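Local coordinates for hydrolase (Thermus thermophilus, PDB 1UFO), which is of undetermined specific activity but adopts the alpha/beta hydrolase fold and probably hydrolyses its substrate through a serine nucleophile, at residues R130-F135 / G171-L176; A119-A124 / A161-R166. All coordinates share one frame; numbering follows the deposited sequence.

How the interactions relate
From the N terminus, the chain first passes through helix 114-124, the 119-124 side of interaction 2, and then, after a short loop, enters strand 132-135, the first half of interaction 1. It next passes through helix 153-160 and reaches the turn 161-166, where interaction 2 closes its loop; only afterwards does 171-176, leading into strand 175-180, close interaction 1. The two loops therefore cross. Interaction 1 joins neighbouring strands of the central sheet, and interaction 2 pins the turn after helix 153-160 to the helix lying on that sheet. Their centres lie about 12 Å apart and they touch, with Ala119 and Leu123 on Val132 and His120 on Leu175.

Interaction 1: R130-F135 / G171-L176; sequences RGVLAF and GGVPLL
Val132 and Leu175 pair in parallel, as do Leu133 and Leu176, where strands 132-135 and 175-180 meet as neighbours in the central sheet of the alpha/beta hydrolase fold; with helix 153-160 they form a beta-alpha-beta unit. Three backbone hydrogen bonds join 130-135 to 171-176, and Ala134 makes another with Leu178 further along the same strand. Val132 N gives to Pro174 O at 2.8 Å, the most bent of the three. Leu176 N then gives to Val132 O, and Ala134 N to Leu176 O at 2.9 Å, almost straight at 176°. Ahead of the paired residues, the Pro174 ring rests against the Arg130 carbonyl, its CD 3.5 Å from Arg130 O.

On one face of the sheet Val132 and Leu175 lie side by side, CG1 of the valine 3.7 Å from CD1 of the leucine. Leu175 CG is anti to the backbone N (chi1 169°), and a chi2 of 63° leaves CD1 on the valine side, where it also meets Ala134 CB. Helix 114-124 covers this face: Ala119 and Leu123 pack on Val132, and His120 on Leu175. On the other face helix 221-236 brings Phe230 against both Leu133 and Leu176, and Phe210 of the second subunit also reaches Leu176. Between these two leucines the touch is by single methyls, Leu133 CD2 lying 4.1 Å from Leu176 CD2.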
ATOM      1  N   ARG A 130      14.209  11.432   3.694  1.00 10.35           N
ATOM      2  CA  ARG A 130      14.400  10.190   2.991  1.00 11.03           C
ATOM      3  C   ARG A 130      13.086   9.637   2.433  1.00 10.98           C
ATOM      4  O   ARG A 130      13.125   8.753   1.583  1.00 11.88           O
ATOM      5  CB  ARG A 130      15.055   9.160   3.927  1.00 14.41           C
ATOM      6  CG  ARG A 130      16.541   9.517   4.083  1.00 20.44           C
ATOM      7  CD  ARG A 130      17.339   9.010   2.794  1.00 23.80           C
ATOM      8  NE  ARG A 130      17.267   7.550   2.739  1.00 25.21           N
ATOM      9  CZ  ARG A 130      18.121   6.729   3.360  1.00 26.92           C
ATOM     10  NH1 ARG A 130      17.950   5.400   3.251  1.00 26.24           N
ATOM     11  NH2 ARG A 130      19.164   7.228   4.057  1.00 22.67           N
ATOM     12  N   GLY A 131      11.938  10.083   2.975  1.00 10.75           N
ATOM     13  CA  GLY A 131      10.663   9.572   2.461  1.00  9.83           C
ATOM     14  C   GLY A 131       9.581  10.254   3.256  1.00 10.23           C
ATOM     15  O   GLY A 131       9.835  10.807   4.339  1.00  9.97           O
ATOM     16  N   VAL A 132       8.368  10.264   2.702  1.00  7.64           N
ATOM     17  CA  VAL A 132       7.258  10.962   3.375  1.00  7.57           C
ATOM     18  C   VAL A 132       6.002  10.115   3.307  1.00  8.18           C
ATOM     19  O   VAL A 132       5.731   9.525   2.234  1.00  8.45           O
ATOM     20  CB  VAL A 132       6.938  12.271   2.573  1.00  8.63           C
ATOM     21  CG1 VAL A 132       5.683  12.963   3.162  1.00 10.56           C
ATOM     22  CG2 VAL A 132       8.142  13.274   2.698  1.00 10.83           C
ATOM     23  N   LEU A 133       5.277  10.035   4.449  1.00  7.61           N
ATOM     24  CA  LEU A 133       3.955   9.377   4.474  1.00  7.07           C
ATOM     25  C   LEU A 133       2.933  10.506   4.607  1.00  8.43           C
ATOM     26  O   LEU A 133       2.989  11.328   5.510  1.00  8.17           O
ATOM     27  CB  LEU A 133       3.792   8.448   5.705  1.00  7.22           C
ATOM     28  CG  LEU A 133       4.897   7.385   5.817  1.00  6.88           C
ATOM     29  CD1 LEU A 133       4.584   6.553   7.086  1.00  8.71           C
ATOM     30  CD2 LEU A 133       4.840   6.409   4.617  1.00  8.61           C
ATOM     31  N   ALA A 134       1.973  10.562   3.668  1.00  6.78           N
ATOM     32  CA  ALA A 134       0.924  11.570   3.704  1.00  6.67           C
ATOM     33  C   ALA A 134      -0.376  10.792   3.925  1.00  7.04           C
ATOM     34  O   ALA A 134      -0.940  10.167   3.015  1.00  8.01           O
ATOM     35  CB  ALA A 134       0.896  12.333   2.322  1.00  6.72           C
ATOM     36  N   PHE A 135      -0.841  10.842   5.194  1.00  7.30           N
ATOM     37  CA  PHE A 135      -2.036  10.129   5.551  1.00  7.27           C
ATOM     38  C   PHE A 135      -3.260  11.047   5.447  1.00  8.07           C
ATOM     39  O   PHE A 135      -3.193  12.195   5.837  1.00  9.66           O
ATOM     40  CB  PHE A 135      -1.983   9.709   7.008  1.00  7.59           C
ATOM     41  CG  PHE A 135      -0.974   8.666   7.319  1.00  7.21           C
ATOM     42  CD1 PHE A 135       0.305   9.018   7.804  1.00  7.17           C
ATOM     43  CD2 PHE A 135      -1.304   7.285   7.226  1.00  8.17           C
ATOM     44  CE1 PHE A 135       1.215   8.039   8.188  1.00  6.09           C
ATOM     45  CE2 PHE A 135      -0.405   6.311   7.606  1.00  6.73           C
ATOM     46  CZ  PHE A 135       0.880   6.669   8.101  1.00  6.12           C
ATOM     47  N   GLY A 171      12.248  16.910  -5.822  1.00 14.75           N
ATOM     48  CA  GLY A 171      13.437  16.094  -5.915  1.00 14.32           C
ATOM     49  C   GLY A 171      13.257  14.578  -5.906  1.00 13.62           C
ATOM     50  O   GLY A 171      14.166  13.839  -5.485  1.00 14.70           O
ATOM     51  N   GLY A 172      12.075  14.157  -6.324  1.00 12.73           N
ATOM     52  CA  GLY A 172      11.778  12.739  -6.393  1.00 13.68           C
ATOM     53  C   GLY A 172      11.775  12.079  -5.018  1.00 12.83           C
ATOM     54  O   GLY A 172      11.907  10.869  -4.953  1.00 14.01           O
ATOM     55  N   VAL A 173      11.583  12.844  -3.944  1.00 11.46           N
ATOM     56  CA  VAL A 173      11.571  12.234  -2.604  1.00 10.72           C
ATOM     57  C   VAL A 173      10.424  11.179  -2.530  1.00 10.24           C
ATOM     58  O   VAL A 173       9.273  11.467  -2.873  1.00 11.22           O
ATOM     59  CB  VAL A 173      11.273  13.295  -1.541  1.00 10.93           C
ATOM     60  CG1 VAL A 173      10.938  12.631  -0.187  1.00 11.21           C
ATOM     61  CG2 VAL A 173      12.514  14.249  -1.450  1.00 12.76           C
ATOM     62  N   PRO A 174      10.717   9.961  -2.055  1.00  9.44           N
ATOM     63  CA  PRO A 174       9.671   8.937  -1.953  1.00  8.98           C
ATOM     64  C   PRO A 174       8.459   9.462  -1.181  1.00  9.53           C
ATOM     65  O   PRO A 174       8.588  10.027  -0.109  1.00  8.74           O
ATOM     66  CB  PRO A 174      10.305   7.784  -1.186  1.00  9.98           C
ATOM     67  CG  PRO A 174      11.879   7.901  -1.665  1.00 11.25           C
ATOM     68  CD  PRO A 174      12.065   9.453  -1.655  1.00 10.76           C
ATOM     69  N   LEU A 175       7.294   9.251  -1.758  1.00  6.14           N
ATOM     70  CA  LEU A 175       6.083   9.797  -1.182  1.00  6.77           C
ATOM     71  C   LEU A 175       4.946   8.824  -1.329  1.00  7.75           C
ATOM     72  O   LEU A 175       4.617   8.393  -2.429  1.00  7.24           O
ATOM     73  CB  LEU A 175       5.706  11.132  -1.905  1.00  7.75           C
ATOM     74  CG  LEU A 175       4.310  11.746  -1.638  1.00  8.68           C
ATOM     75  CD1 LEU A 175       4.274  12.082  -0.192  1.00 11.24           C
ATOM     76  CD2 LEU A 175       4.123  12.974  -2.444  1.00  8.35           C
ATOM     77  N   LEU A 176       4.340   8.488  -0.190  1.00  7.87           N
ATOM     78  CA  LEU A 176       3.187   7.557  -0.221  1.00  6.54           C
ATOM     79  C   LEU A 176       1.967   8.244   0.345  1.00  7.62           C
ATOM     80  O   LEU A 176       2.045   8.755   1.457  1.00  7.10           O
ATOM     81  CB  LEU A 176       3.457   6.278   0.643  1.00  6.41           C
ATOM     82  CG  LEU A 176       2.251   5.430   0.924  1.00  7.28           C
ATOM     83  CD1 LEU A 176       1.766   4.902  -0.473  1.00  6.70           C
ATOM     84  CD2 LEU A 176       2.657   4.267   1.828  1.00  8.08           C
TER

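Interaction 2: A119-A124 / A161-R166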
ATOM      1  N   ALA A 119       3.523  18.567   5.027  1.00  8.36           N
ATOM      2  CA  ALA A 119       4.612  17.768   4.418  1.00  9.16           C
ATOM      3  C   ALA A 119       4.799  18.216   2.949  1.00  9.12           C
ATOM      4  O   ALA A 119       5.955  18.341   2.467  1.00 10.47           O
ATOM      5  CB  ALA A 119       4.249  16.245   4.535  1.00 10.95           C
ATOM      6  N   HIS A 120       3.696  18.415   2.229  1.00  8.33           N
ATOM      7  CA  HIS A 120       3.786  18.905   0.851  1.00  8.17           C
ATOM      8  C   HIS A 120       4.434  20.297   0.770  1.00  9.83           C
ATOM      9  O   HIS A 120       5.305  20.516  -0.089  1.00  9.70           O
ATOM     10  CB  HIS A 120       2.388  18.897   0.250  1.00  9.46           C
ATOM     11  CG  HIS A 120       2.031  17.579  -0.342  1.00  9.49           C
ATOM     12  ND1 HIS A 120       2.427  17.190  -1.609  1.00  9.30           N
ATOM     13  CD2 HIS A 120       1.267  16.554   0.149  1.00 11.23           C
ATOM     14  CE1 HIS A 120       1.911  15.998  -1.871  1.00 10.40           C
ATOM     15  NE2 HIS A 120       1.205  15.585  -0.823  1.00  8.59           N
ATOM     16  N   LEU A 121       4.024  21.206   1.640  1.00  9.67           N
ATOM     17  CA  LEU A 121       4.609  22.539   1.658  1.00 11.54           C
ATOM     18  C   LEU A 121       6.162  22.405   1.850  1.00 10.58           C
ATOM     19  O   LEU A 121       6.927  23.126   1.218  1.00 12.87           O
ATOM     20  CB  LEU A 121       4.069  23.388   2.809  1.00 11.63           C
ATOM     21  CG  LEU A 121       2.628  23.847   2.757  1.00 13.36           C
ATOM     22  CD1 LEU A 121       2.212  24.565   3.949  1.00 14.05           C
ATOM     23  CD2 LEU A 121       2.479  24.740   1.485  1.00 16.50           C
ATOM     24  N   LEU A 122       6.607  21.521   2.749  1.00 10.28           N
ATOM     25  CA  LEU A 122       8.040  21.333   2.981  1.00 10.01           C
ATOM     26  C   LEU A 122       8.730  20.799   1.745  1.00 10.91           C
ATOM     27  O   LEU A 122       9.848  21.285   1.415  1.00 12.46           O
ATOM     28  CB  LEU A 122       8.281  20.350   4.166  1.00 11.89           C
ATOM     29  CG  LEU A 122       7.960  20.935   5.534  1.00 10.92           C
ATOM     30  CD1 LEU A 122       7.707  19.762   6.603  1.00 11.50           C
ATOM     31  CD2 LEU A 122       9.110  21.876   5.995  1.00 12.80           C
ATOM     32  N   LEU A 123       8.131  19.783   1.078  1.00  9.48           N
ATOM     33  CA  LEU A 123       8.763  19.267  -0.139  1.00 10.52           C
ATOM     34  C   LEU A 123       8.804  20.353  -1.225  1.00 10.93           C
ATOM     35  O   LEU A 123       9.802  20.448  -1.960  1.00 11.77           O
ATOM     36  CB  LEU A 123       8.014  18.006  -0.687  1.00  9.92           C
ATOM     37  CG  LEU A 123       8.079  16.802   0.229  1.00 12.53           C
ATOM     38  CD1 LEU A 123       7.166  15.743  -0.301  1.00 12.92           C
ATOM     39  CD2 LEU A 123       9.496  16.241   0.297  1.00 13.70           C
ATOM     40  N   ALA A 124       7.759  21.159  -1.322  1.00 10.99           N
ATOM     41  CA  ALA A 124       7.717  22.198  -2.405  1.00 11.28           C
ATOM     42  C   ALA A 124       8.780  23.254  -2.151  1.00 13.34           C
ATOM     43  O   ALA A 124       9.219  23.916  -3.112  1.00 17.72           O
ATOM     44  CB  ALA A 124       6.316  22.843  -2.499  1.00 13.20           C
ATOM     45  N   ALA A 161      -0.538  28.981  -6.001  1.00 17.70           N
ATOM     46  CA  ALA A 161       0.448  27.990  -6.408  1.00 15.58           C
ATOM     47  C   ALA A 161       0.531  26.895  -5.322  1.00 15.05           C
ATOM     48  O   ALA A 161       1.404  26.907  -4.474  1.00 14.96           O
ATOM     49  CB  ALA A 161       1.857  28.633  -6.613  1.00 16.70           C
ATOM     50  N   PRO A 162      -0.449  25.974  -5.306  1.00 13.24           N
ATOM     51  CA  PRO A 162      -0.446  24.890  -4.306  1.00 12.36           C
ATOM     52  C   PRO A 162       0.882  24.112  -4.390  1.00 11.73           C
ATOM     53  O   PRO A 162       1.482  23.982  -5.471  1.00 12.19           O
ATOM     54  CB  PRO A 162      -1.610  24.008  -4.754  1.00 12.84           C
ATOM     55  CG  PRO A 162      -2.564  25.046  -5.398  1.00 13.85           C
ATOM     56  CD  PRO A 162      -1.628  25.914  -6.167  1.00 12.90           C
ATOM     57  N   PRO A 163       1.336  23.549  -3.252  1.00 10.81           N
ATOM     58  CA  PRO A 163       2.595  22.802  -3.319  1.00 11.25           C
ATOM     59  C   PRO A 163       2.629  21.692  -4.344  1.00 11.09           C
ATOM     60  O   PRO A 163       3.673  21.499  -4.975  1.00 12.49           O
ATOM     61  CB  PRO A 163       2.794  22.243  -1.881  1.00 13.15           C
ATOM     62  CG  PRO A 163       1.405  22.352  -1.276  1.00 14.58           C
ATOM     63  CD  PRO A 163       0.742  23.555  -1.899  1.00 12.12           C
ATOM     64  N   ALA A 164       1.542  20.950  -4.506  1.00 12.52           N
ATOM     65  CA  ALA A 164       1.599  19.841  -5.476  1.00 11.80           C
ATOM     66  C   ALA A 164       1.742  20.278  -6.914  1.00 12.87           C
ATOM     67  O   ALA A 164       1.945  19.429  -7.777  1.00 13.77           O
ATOM     68  CB  ALA A 164       0.383  18.915  -5.335  1.00 14.85           C
ATOM     69  N   THR A 165       1.609  21.590  -7.151  1.00 14.38           N
ATOM     70  CA  THR A 165       1.818  22.092  -8.543  1.00 15.25           C
ATOM     71  C   THR A 165       3.291  22.439  -8.767  1.00 16.91           C
ATOM     72  O   THR A 165       3.662  22.888  -9.888  1.00 19.13           O
ATOM     73  CB  THR A 165       0.975  23.353  -8.844  1.00 16.30           C
ATOM     74  OG1 THR A 165       1.439  24.442  -8.038  1.00 15.68           O
ATOM     75  CG2 THR A 165      -0.505  23.080  -8.540  1.00 17.77           C
ATOM     76  N   ARG A 166       4.150  22.228  -7.743  1.00 16.37           N
ATOM     77  CA  ARG A 166       5.613  22.541  -7.818  1.00 17.16           C
ATOM     78  C   ARG A 166       6.428  21.217  -7.711  1.00 16.62           C
ATOM     79  O   ARG A 166       7.466  21.149  -7.017  1.00 15.65           O
ATOM     80  CB  ARG A 166       5.975  23.517  -6.650  1.00 18.27           C
ATOM     81  CG  ARG A 166       5.078  24.783  -6.637  1.00 22.35           C
ATOM     82  CD  ARG A 166       5.221  25.545  -5.355  1.00 28.15           C
ATOM     83  NE  ARG A 166       6.603  25.939  -5.213  1.00 32.42           N
ATOM     84  CZ  ARG A 166       7.109  26.456  -4.100  1.00 33.54           C
ATOM     85  NH1 ARG A 166       8.405  26.811  -4.046  1.00 37.09           N
ATOM     86  NH2 ARG A 166       6.339  26.596  -3.035  1.00 33.71           N
TER
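Pro163 carries the apolar part of this contact, pressing its ring into the side of helix 114-124 between His120, Leu121 and Ala124. Its CB lies 3.6 Å from Ala124 CB and also meets His120 O. The next ring carbon, Pro163 CG, reaches Leu121 CD2 at 3.8 Å and lies near His120 CB. Leu121 leaves its backbone pointing away from 161-166, but its CD2 methyl crosses obliquely to meet Pro163 CG and CD.

The polar part is looser. Arg166 turns one face of its guanidinium to Ala124, the last residue of helix 114-124, with Ala124 O 3.2 Å above the plane and offset toward the rim. Arg166 NH1 is 3.1 Å from Ala124 O, but the angle is too poor for a hydrogen bond. A bend at chi3 (60°) turns the end of the arginine toward Ala124, and its NH2 lies 3.8 Å from Ala124 CB. With an alanine in place of Arg166, Ala124 O would probably lose the group over it and Ala124 CB part of its packing.

Pro163 begins a 3-10 turn in the loop after helix 153-160, held by Pro162 O, which accepts from Thr165 N and, at 2.6 Å, from Thr165 OG1.

The His120 ring is bonded beyond the contact to Tyr170 and His177. The turn also packs, through Ala164, on Thr194 of helix 188-198, which His120 touches too, while Leu121 and Leu122 pack on Lys89 of helix 77-103.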